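Local atomic coordinates of gamma-glutamyl phosphate reductase (Thermotoga maritima, PDB entry 1O20), a protein that probably catalyses the NADPH-dependent reduction of L-glutamyl phosphate to glutamate semialdehyde, a step in the biosynthesis of proline. Residues A[33-36]-A[37-41]; A[197-200]-A[201-205]; A[22-25]-A[26-29]; A[111-114]-A[115-119]. All coordinates share one frame; numbering follows the deposited sequence.

Contact 1 (A[33-36]-A[37-41]); sequences ATTR and EKNKA
T34 caps the first turn of helix 35-51 by meeting E37, a local surface contact in which the residues leading into the helix touch those three to five places on. The evidence for the N-cap is the bond from E37 N to T34 OG1, 3.3 Å long and nearly straight at 164°. A chi1 of 56° sets OG1 between the backbone N and the carbonyl carbon of T34, where it can turn to the start of the helix. Ordinary helical bonding begins beside it: K38 N donates to T34 O at 3.1 Å, and N39 N to T35 O at 2.8 Å. The side chains of T35 and N39 run side by side, T35 CG2 being 3.8 Å from N39 ND2, while OD1 of N39 accepts from K149. K38 packs back on the residues before the helix, its CG 3.8 Å from A33 CB. Beyond a bend at chi3, its NZ donates across 2.8 Å to a water that can in turn donate to A33 O. NZ also forms a salt bridge with D102, which accepts from T35 OG1 as well, and a hydrogen bond to K149 O. With a methionine in place of K38, the D102 carboxylate would probably be left without its balancing charge and K149 O without this donor. Lysine and hydroxyl together are therefore likely to favour the ionised form of D102 next to the helix start.

Contact 2 (A[197-200]-A[201-205]); sequences LVLE and MIRLR
Backbone hydrogen bonds join L197 and V198 to the residues that end helix 196-201 and open the loop toward strand 210-213. N of M201, a selenomethionine in this crystal, donates to L197 O at 2.9 Å and I202 N to V198 O at 3.1 Å, both in the helical i to i+4 pattern. The next bond tightens to i+3: R203 N reaches E200 O at 3.2 Å, as the helix gives way to a turn. This type I turn runs from M201 to L204, and L204 is itself the centre of an inverse gamma turn.

Apolar packing is borne by I202. Its CG2 lies 4.4 Å from V198 CG1, and its CD1 is equally far, 4.4 Å, from L199 CD1. A chi1 of 69° places CG1 between the backbone N and the carbonyl carbon, and this carbon comes to 3.4 Å from L199 O. V223 of helix 217-226 and I132 of strand 129-132 meet both V198 and I202, so the helix end packs between that helix and the four-stranded parallel sheet, as in an alpha/beta domain.

Mixed contacts make up the third group. CD1 of L199 approaches R203 NH2 obliquely at 3.3 Å. No ion pair accompanies this, since E200 OE1 is 6.4 Å from R203 NE. The chemistry implies a helix end held by backbone bonds and buried hydrocarbon, with opposite charges contributing at most a long-range attraction.

Contact 3 (A[22-25]-A[26-29]); sequences KVRE and AWDV
W27 CE3 sits over one face of the R24 guanidinium, off its centre and 3.7 Å from R24 NH1, while the indole meets R24 with its edge, R24 CZ lying in the plane of the ring. The two planes stand 90° apart, so the pair is T-shaped with the indole as the edge; the cation is not over the aromatic face. Two torsions bring the group there: CG of R24 is anti to the backbone N (chi1 -177°), and the chain then bends at chi2, 58°, which brings its end back toward W27. A water forms weak bonds with R24 NH2 and D28 OD1, each 3.3 Å long, but the firmer partner of D28 is R31, through a salt bridge. The other end of the indole, NE1, has a weak hydrogen bond to G151 O.

Beneath these side chains the backbone bonds shift in span. A26 N donates to K22 O at 3.0 Å and W27 N to V23 O at 3.1 Å, both i to i+4, whereas D28 N donates to E25 O at 3.2 Å, an i+3 bond. On the inner side, V23 touches P128 and E188, and A26 touches S185. This is the pattern of an amphipathic helix, here 15-30, with an arginine-tryptophan pair spaced i to i+3, lying against strand 187-189 at the edge of a parallel sheet in an aldehyde dehydrogenase-like fold.

Contact 4 (A[111-114]-A[115-119]); sequences WVRE and DGLRI
D115 OD1 is gripped from opposite faces of its carboxylate plane, by R113 NE on one and by L117 N on the other. The setting is the tip of a beta hairpin between strands 107-112 and 118-125, closed by a type I turn from R113 to G116 with a G1 bulge: G116 N bonds R113 O, and R113 N bonds L117 O at 2.9 Å. The bond from L117 N to D115 OD1, 3.2 Å long, makes an Asx turn. A side-on salt bridge holds the carboxylate, R113 NE to D115 OD1 at 3.1 Å and R113 NH2 to D115 OD2 at 2.8 Å, both oxygens near the guanidinium plane, while L117 CD2 lies over one face of that group. Were D115 an alanine, R113 would probably lose the two bonds that fix its rotation, and L117 N its side-chain acceptor. G116, with phi at 95°, takes the bulge position, where a CB would press on the carbonyl O of D115. Where the two strands leave the turn, W111 and I119 form an antiparallel hydrogen-bonded pair, and a chi1 of 60° folds the indole over I119. I119 CB sits over the six-membered ring of W111, 25° off its normal, a CH-pi contact beside which W111 CZ2 meets I119 CG2 at 3.5 Å.

In the fold
Contacts 1 and 3 lie on consecutive helices, 35-51 and 15-30, their centres about 16 Å apart. Both lean on the same loop, I182 touching contact 1 and P183 and S185 touching contact 3. Contact 2 is about 18 Å from contact 3 between centres and about 7 Å between nearest atoms; L16 and A20 of helix 15-30 join it to that helix. These three probably belong to the N-terminal dinucleotide-binding half, as in relatives. Contact 4 stands apart, its centre about 33 to 43 Å from those of the others, on a projecting hairpin that strand 413-420 extends and that probably serves oligomerisation, as in other aldehyde dehydrogenases. None of the four includes a bound ligand or an identified catalytic residue.

Contact 1 (A[33-36]-A[37-41])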
loop_
_atom_site.group_PDB
_atom_site.type_symbol
_atom_site.label_atom_id
_atom_site.label_comp_id
_atom_site.label_asym_id
_atom_site.label_seq_id
_atom_site.Cartn_x
_atom_site.Cartn_y
_atom_site.Cartn_z
ATOM N N ALA A 33 -5.660 19.486 16.463
ATOM C CA ALA A 33 -7.099 19.262 16.498
ATOM C C ALA A 33 -7.440 18.020 17.298
ATOM O O ALA A 33 -6.725 17.004 17.241
ATOM C CB ALA A 33 -7.635 19.110 15.046
ATOM N N THR A 34 -8.541 18.070 18.036
ATOM C CA THR A 34 -9.018 16.873 18.736
ATOM C C THR A 34 -9.539 15.876 17.721
ATOM O O THR A 34 -9.915 16.249 16.605
ATOM C CB THR A 34 -10.186 17.196 19.679
ATOM O OG1 THR A 34 -11.251 17.824 18.931
ATOM C CG2 THR A 34 -9.766 18.214 20.757
ATOM N N THR A 35 -9.585 14.625 18.115
ATOM C CA THR A 35 -10.159 13.618 17.241
ATOM C C THR A 35 -11.597 13.961 16.925
ATOM O O THR A 35 -12.041 13.702 15.841
ATOM C CB THR A 35 -10.111 12.268 17.868
ATOM O OG1 THR A 35 -8.825 12.075 18.471
ATOM C CG2 THR A 35 -10.264 11.148 16.795
ATOM N N ARG A 36 -12.327 14.522 17.876
ATOM C CA ARG A 36 -13.721 14.903 17.631
ATOM C C ARG A 36 -13.857 15.835 16.431
ATOM O O ARG A 36 -14.699 15.589 15.568
ATOM C CB ARG A 36 -14.360 15.574 18.859
ATOM C CG ARG A 36 -15.820 15.982 18.640
ATOM C CD ARG A 36 -16.440 16.591 19.898
ATOM N NE ARG A 36 -16.658 15.523 20.874
ATOM C CZ ARG A 36 -17.269 15.660 22.057
ATOM N NH1 ARG A 36 -17.703 16.838 22.463
ATOM N NH2 ARG A 36 -17.426 14.600 22.836
ATOM N N GLU A 37 -13.014 16.867 16.366
ATOM C CA GLU A 37 -13.022 17.803 15.243
ATOM C C GLU A 37 -12.591 17.136 13.920
ATOM O O GLU A 37 -13.212 17.375 12.888
ATOM C CB GLU A 37 -12.158 19.046 15.547
ATOM C CG GLU A 37 -12.488 20.267 14.694
ATOM C CD GLU A 37 -13.877 20.829 14.937
ATOM O OE1 GLU A 37 -14.452 20.597 16.026
ATOM O OE2 GLU A 37 -14.411 21.474 14.016
ATOM N N LYS A 38 -11.594 16.248 13.956
ATOM C CA LYS A 38 -11.124 15.581 12.752
ATOM C C LYS A 38 -12.207 14.592 12.245
ATOM O O LYS A 38 -12.463 14.530 11.051
ATOM C CB LYS A 38 -9.751 14.891 12.950
ATOM C CG LYS A 38 -8.621 15.825 13.463
ATOM C CD LYS A 38 -7.256 15.124 13.601
ATOM C CE LYS A 38 -7.183 14.171 14.786
ATOM N NZ LYS A 38 -5.880 13.545 14.991
ATOM N N ASN A 39 -12.835 13.850 13.143
ATOM C CA ASN A 39 -13.956 12.967 12.824
ATOM C C ASN A 39 -15.170 13.742 12.247
ATOM O O ASN A 39 -15.864 13.249 11.352
ATOM C CB ASN A 39 -14.442 12.213 14.046
ATOM C CG ASN A 39 -13.548 11.070 14.445
ATOM O OD1 ASN A 39 -12.635 10.659 13.695
ATOM N ND2 ASN A 39 -13.793 10.539 15.668
ATOM N N LYS A 40 -15.434 14.915 12.781
ATOM C CA LYS A 40 -16.502 15.796 12.278
ATOM C C LYS A 40 -16.207 16.193 10.812
ATOM O O LYS A 40 -17.091 16.084 9.949
ATOM C CB LYS A 40 -16.612 17.059 13.118
ATOM C CG LYS A 40 -17.880 17.873 12.893
ATOM C CD LYS A 40 -17.800 19.225 13.584
ATOM C CE LYS A 40 -18.893 20.195 13.030
ATOM N NZ LYS A 40 -19.013 21.463 13.812
ATOM N N ALA A 41 -14.965 16.599 10.542
ATOM C CA ALA A 41 -14.512 16.910 9.173
ATOM C C ALA A 41 -14.699 15.721 8.217
ATOM O O ALA A 41 -15.187 15.915 7.116
ATOM C CB ALA A 41 -13.090 17.366 9.152
HETATM O O HOH W 1 -4.383 15.809 15.642
#

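Contact 2 (A[197-200]-A[201-205])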
loop_
_atom_site.group_PDB
_atom_site.type_symbol
_atom_site.label_atom_id
_atom_site.label_comp_id
_atom_site.label_asym_id
_atom_site.label_seq_id
_atom_site.Cartn_x
_atom_site.Cartn_y
_atom_site.Cartn_z
ATOM N N LEU A 197 6.544 18.860 -12.525
ATOM C CA LEU A 197 6.091 19.266 -11.178
ATOM C C LEU A 197 6.345 18.215 -10.108
ATOM O O LEU A 197 6.614 18.538 -8.969
ATOM C CB LEU A 197 4.582 19.591 -11.170
ATOM C CG LEU A 197 4.265 21.064 -10.974
ATOM C CD1 LEU A 197 5.004 21.936 -11.994
ATOM C CD2 LEU A 197 2.769 21.326 -11.037
ATOM N N VAL A 198 6.184 16.955 -10.466
ATOM C CA VAL A 198 6.507 15.878 -9.572
ATOM C C VAL A 198 7.960 15.966 -9.074
ATOM O O VAL A 198 8.227 15.842 -7.884
ATOM C CB VAL A 198 6.246 14.542 -10.247
ATOM C CG1 VAL A 198 6.767 13.392 -9.383
ATOM C CG2 VAL A 198 4.707 14.402 -10.573
ATOM N N LEU A 199 8.901 16.198 -9.981
ATOM C CA LEU A 199 10.295 16.303 -9.583
ATOM C C LEU A 199 10.520 17.413 -8.573
ATOM O O LEU A 199 11.285 17.230 -7.640
ATOM C CB LEU A 199 11.214 16.500 -10.805
ATOM C CG LEU A 199 12.706 16.579 -10.484
ATOM C CD1 LEU A 199 13.180 15.278 -9.805
ATOM C CD2 LEU A 199 13.504 16.893 -11.768
ATOM N N GLU A 200 9.852 18.551 -8.754
ATOM C CA GLU A 200 9.924 19.674 -7.817
ATOM C C GLU A 200 9.261 19.349 -6.463
ATOM O O GLU A 200 9.748 19.736 -5.386
ATOM C CB GLU A 200 9.203 20.899 -8.412
ATOM C CG GLU A 200 9.786 21.460 -9.711
ATOM C CD GLU A 200 11.125 22.121 -9.507
ATOM O OE1 GLU A 200 11.419 22.541 -8.344
ATOM O OE2 GLU A 200 11.876 22.233 -10.516
HETATM N N MSE A 201 8.144 18.638 -6.529
HETATM C CA MSE A 201 7.314 18.387 -5.369
HETATM C C MSE A 201 8.056 17.500 -4.367
HETATM O O MSE A 201 8.006 17.727 -3.174
HETATM C CB MSE A 201 6.024 17.707 -5.809
HETATM C CG MSE A 201 4.997 17.633 -4.762
HETATM SE SE MSE A 201 3.287 16.998 -5.541
HETATM C CE MSE A 201 2.627 15.954 -3.964
ATOM N N ILE A 202 8.762 16.508 -4.877
ATOM C CA ILE A 202 9.478 15.564 -4.036
ATOM C C ILE A 202 10.824 16.093 -3.513
ATOM O O ILE A 202 11.546 15.358 -2.864
ATOM C CB ILE A 202 9.671 14.228 -4.772
ATOM C CG1 ILE A 202 10.652 14.365 -5.953
ATOM C CG2 ILE A 202 8.292 13.663 -5.248
ATOM C CD1 ILE A 202 10.748 13.126 -6.825
ATOM N N ARG A 203 11.155 17.328 -3.829
ATOM C CA ARG A 203 12.305 18.025 -3.247
ATOM C C ARG A 203 11.934 19.121 -2.242
ATOM O O ARG A 203 12.823 19.820 -1.714
ATOM C CB ARG A 203 13.154 18.637 -4.364
ATOM C CG ARG A 203 13.826 17.622 -5.253
ATOM C CD ARG A 203 14.751 18.280 -6.271
ATOM N NE ARG A 203 15.130 17.429 -7.402
ATOM C CZ ARG A 203 15.916 16.333 -7.334
ATOM N NH1 ARG A 203 16.406 15.882 -6.178
ATOM N NH2 ARG A 203 16.221 15.684 -8.460
ATOM N N LEU A 204 10.638 19.274 -1.942
ATOM C CA LEU A 204 10.178 20.420 -1.119
ATOM C C LEU A 204 10.248 20.090 0.372
ATOM O O LEU A 204 9.225 19.887 1.048
ATOM C CB LEU A 204 8.753 20.813 -1.492
ATOM C CG LEU A 204 8.544 21.623 -2.766
ATOM C CD1 LEU A 204 7.030 21.840 -2.887
ATOM C CD2 LEU A 204 9.333 22.949 -2.757
ATOM N N ARG A 205 11.470 20.079 0.888
ATOM C CA ARG A 205 11.692 19.656 2.250
ATOM C C ARG A 205 11.221 20.697 3.270
ATOM O O ARG A 205 11.018 20.354 4.424
ATOM C CB ARG A 205 13.187 19.399 2.472
ATOM C CG ARG A 205 13.739 18.140 1.812
ATOM C CD ARG A 205 15.209 17.876 2.203
ATOM N NE ARG A 205 15.327 17.825 3.665
ATOM C CZ ARG A 205 16.453 18.002 4.372
ATOM N NH1 ARG A 205 17.606 18.223 3.774
ATOM N NH2 ARG A 205 16.416 17.923 5.699
#

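Contact 3 (A[22-25]-A[26-29])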
loop_
_atom_site.group_PDB
_atom_site.type_symbol
_atom_site.label_atom_id
_atom_site.label_comp_id
_atom_site.label_asym_id
_atom_site.label_seq_id
_atom_site.Cartn_x
_atom_site.Cartn_y
_atom_site.Cartn_z
ATOM N N LYS A 22 0.608 26.480 1.761
ATOM C CA LYS A 22 -0.706 26.395 2.363
ATOM C C LYS A 22 -0.925 25.147 3.197
ATOM O O LYS A 22 -1.479 25.246 4.296
ATOM C CB LYS A 22 -1.792 26.514 1.293
ATOM C CG LYS A 22 -1.978 27.945 0.790
ATOM C CD LYS A 22 -2.934 27.961 -0.417
ATOM C CE LYS A 22 -3.116 29.339 -1.030
ATOM N NZ LYS A 22 -3.095 30.310 0.065
ATOM N N VAL A 23 -0.491 23.982 2.725
ATOM C CA VAL A 23 -0.699 22.767 3.523
ATOM C C VAL A 23 0.189 22.755 4.757
ATOM O O VAL A 23 -0.182 22.200 5.773
ATOM C CB VAL A 23 -0.574 21.426 2.766
ATOM C CG1 VAL A 23 -1.701 21.274 1.707
ATOM C CG2 VAL A 23 0.805 21.223 2.210
ATOM N N ARG A 24 1.356 23.347 4.652
ATOM C CA ARG A 24 2.261 23.475 5.774
ATOM C C ARG A 24 1.684 24.406 6.826
ATOM O O ARG A 24 1.685 24.080 7.985
ATOM C CB ARG A 24 3.648 23.939 5.303
ATOM C CG ARG A 24 4.712 24.042 6.464
ATOM C CD ARG A 24 4.915 22.689 7.199
ATOM N NE ARG A 24 5.751 22.818 8.412
ATOM C CZ ARG A 24 5.381 23.404 9.561
ATOM N NH1 ARG A 24 4.159 23.927 9.753
ATOM N NH2 ARG A 24 6.254 23.458 10.544
ATOM N N GLU A 25 1.114 25.541 6.430
ATOM C CA GLU A 25 0.524 26.468 7.404
ATOM C C GLU A 25 -0.679 25.828 8.048
ATOM O O GLU A 25 -0.874 25.964 9.240
ATOM C CB GLU A 25 0.079 27.799 6.753
ATOM C CG GLU A 25 1.182 28.792 6.482
ATOM C CD GLU A 25 0.788 29.875 5.448
ATOM O OE1 GLU A 25 -0.407 29.926 5.021
ATOM O OE2 GLU A 25 1.696 30.660 5.037
ATOM N N ALA A 26 -1.520 25.161 7.270
ATOM C CA ALA A 26 -2.739 24.538 7.808
ATOM C C ALA A 26 -2.421 23.444 8.808
ATOM O O ALA A 26 -3.154 23.224 9.775
ATOM C CB ALA A 26 -3.600 23.968 6.674
ATOM N N TRP A 27 -1.305 22.754 8.568
ATOM C CA TRP A 27 -0.843 21.701 9.452
ATOM C C TRP A 27 -0.673 22.194 10.895
ATOM O O TRP A 27 -0.929 21.450 11.834
ATOM C CB TRP A 27 0.488 21.092 8.959
ATOM C CG TRP A 27 0.863 19.908 9.772
ATOM C CD1 TRP A 27 0.095 18.804 10.001
ATOM C CD2 TRP A 27 2.039 19.737 10.536
ATOM N NE1 TRP A 27 0.733 17.957 10.875
ATOM C CE2 TRP A 27 1.935 18.501 11.210
ATOM C CE3 TRP A 27 3.178 20.518 10.762
ATOM C CZ2 TRP A 27 2.936 18.019 12.077
ATOM C CZ3 TRP A 27 4.177 20.013 11.609
ATOM C CH2 TRP A 27 4.043 18.775 12.225
ATOM N N ASP A 28 -0.230 23.434 11.063
ATOM C CA ASP A 28 -0.073 24.004 12.399
ATOM C C ASP A 28 -1.360 23.922 13.218
ATOM O O ASP A 28 -1.319 23.704 14.431
ATOM C CB ASP A 28 0.448 25.443 12.328
ATOM C CG ASP A 28 1.036 25.913 13.659
ATOM O OD1 ASP A 28 1.432 25.043 14.470
ATOM O OD2 ASP A 28 1.107 27.115 14.006
ATOM N N VAL A 29 -2.504 24.084 12.551
ATOM C CA VAL A 29 -3.816 23.915 13.168
ATOM C C VAL A 29 -4.234 22.449 13.271
ATOM O O VAL A 29 -4.595 21.972 14.346
ATOM C CB VAL A 29 -4.874 24.707 12.383
ATOM C CG1 VAL A 29 -6.268 24.477 12.935
ATOM C CG2 VAL A 29 -4.522 26.252 12.369
HETATM O O HOH W 2 4.287 24.049 13.186
#

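Contact 4 (A[111-114]-A[115-119])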
loop_
_atom_site.group_PDB
_atom_site.type_symbol
_atom_site.label_atom_id
_atom_site.label_comp_id
_atom_site.label_asym_id
_atom_site.label_seq_id
_atom_site.Cartn_x
_atom_site.Cartn_y
_atom_site.Cartn_z
ATOM N N TRP A 111 8.196 6.127 31.633
ATOM C CA TRP A 111 8.720 5.639 32.892
ATOM C C TRP A 111 9.238 6.794 33.717
ATOM O O TRP A 111 9.357 7.919 33.225
ATOM C CB TRP A 111 9.850 4.609 32.611
ATOM C CG TRP A 111 10.987 5.216 31.830
ATOM C CD1 TRP A 111 12.145 5.731 32.341
ATOM C CD2 TRP A 111 11.041 5.446 30.414
ATOM N NE1 TRP A 111 12.921 6.250 31.329
ATOM C CE2 TRP A 111 12.277 6.068 30.134
ATOM C CE3 TRP A 111 10.170 5.192 29.346
ATOM C CZ2 TRP A 111 12.669 6.416 28.823
ATOM C CZ3 TRP A 111 10.558 5.535 28.070
ATOM C CH2 TRP A 111 11.790 6.144 27.810
ATOM N N VAL A 112 9.536 6.502 34.986
ATOM C CA VAL A 112 10.112 7.451 35.917
ATOM C C VAL A 112 11.550 7.027 36.197
ATOM O O VAL A 112 11.782 5.918 36.632
ATOM C CB VAL A 112 9.313 7.486 37.217
ATOM C CG1 VAL A 112 9.917 8.534 38.179
ATOM C CG2 VAL A 112 7.775 7.764 36.909
ATOM N N ARG A 113 12.516 7.914 35.979
ATOM C CA ARG A 113 13.921 7.608 36.260
ATOM C C ARG A 113 14.151 7.523 37.746
ATOM O O ARG A 113 13.316 7.938 38.512
ATOM C CB ARG A 113 14.831 8.724 35.815
ATOM C CG ARG A 113 14.806 9.094 34.430
ATOM C CD ARG A 113 16.153 9.655 33.965
ATOM N NE ARG A 113 16.644 10.746 34.783
ATOM C CZ ARG A 113 17.774 11.401 34.522
ATOM N NH1 ARG A 113 18.476 11.119 33.430
ATOM N NH2 ARG A 113 18.179 12.378 35.318
ATOM N N GLU A 114 15.345 7.105 38.126
ATOM C CA GLU A 114 15.704 6.961 39.527
ATOM C C GLU A 114 15.661 8.242 40.336
ATOM O O GLU A 114 15.450 8.177 41.548
ATOM C CB GLU A 114 17.047 6.257 39.687
ATOM C CG GLU A 114 18.210 6.880 38.922
ATOM C CD GLU A 114 19.223 7.608 39.802
ATOM O OE1 GLU A 114 19.949 6.912 40.553
ATOM O OE2 GLU A 114 19.308 8.868 39.717
ATOM N N ASP A 115 15.836 9.395 39.677
ATOM C CA ASP A 115 15.664 10.713 40.306
ATOM C C ASP A 115 14.286 11.349 40.162
ATOM O O ASP A 115 14.086 12.519 40.448
ATOM C CB ASP A 115 16.723 11.690 39.802
ATOM C CG ASP A 115 16.547 12.042 38.338
ATOM O OD1 ASP A 115 15.694 11.409 37.634
ATOM O OD2 ASP A 115 17.187 12.979 37.833
ATOM N N GLY A 116 13.321 10.612 39.677
ATOM C CA GLY A 116 11.976 11.151 39.681
ATOM C C GLY A 116 11.574 11.828 38.375
ATOM O O GLY A 116 10.414 12.193 38.195
ATOM N N LEU A 117 12.513 11.973 37.451
ATOM C CA LEU A 117 12.191 12.603 36.156
ATOM C C LEU A 117 11.281 11.681 35.347
ATOM O O LEU A 117 11.643 10.526 35.106
ATOM C CB LEU A 117 13.462 12.862 35.410
ATOM C CG LEU A 117 13.337 13.744 34.176
ATOM C CD1 LEU A 117 12.816 15.073 34.562
ATOM C CD2 LEU A 117 14.735 13.857 33.580
ATOM N N ARG A 118 10.084 12.139 34.987
ATOM C CA ARG A 118 9.214 11.358 34.086
ATOM C C ARG A 118 9.597 11.565 32.613
ATOM O O ARG A 118 9.762 12.713 32.166
ATOM C CB ARG A 118 7.693 11.670 34.201
ATOM C CG ARG A 118 6.970 10.739 33.164
ATOM C CD ARG A 118 5.514 10.492 33.293
ATOM N NE ARG A 118 5.129 9.848 34.529
ATOM C CZ ARG A 118 5.176 8.565 34.736
ATOM N NH1 ARG A 118 5.612 7.709 33.808
ATOM N NH2 ARG A 118 4.745 8.116 35.899
ATOM N N ILE A 119 9.730 10.461 31.883
ATOM C CA ILE A 119 9.999 10.451 30.450
ATOM C C ILE A 119 8.921 9.671 29.741
ATOM O O ILE A 119 8.533 8.583 30.175
ATOM C CB ILE A 119 11.387 9.851 30.177
ATOM C CG1 ILE A 119 12.457 10.706 30.837
ATOM C CG2 ILE A 119 11.713 9.768 28.645
ATOM C CD1 ILE A 119 13.781 10.059 30.863
#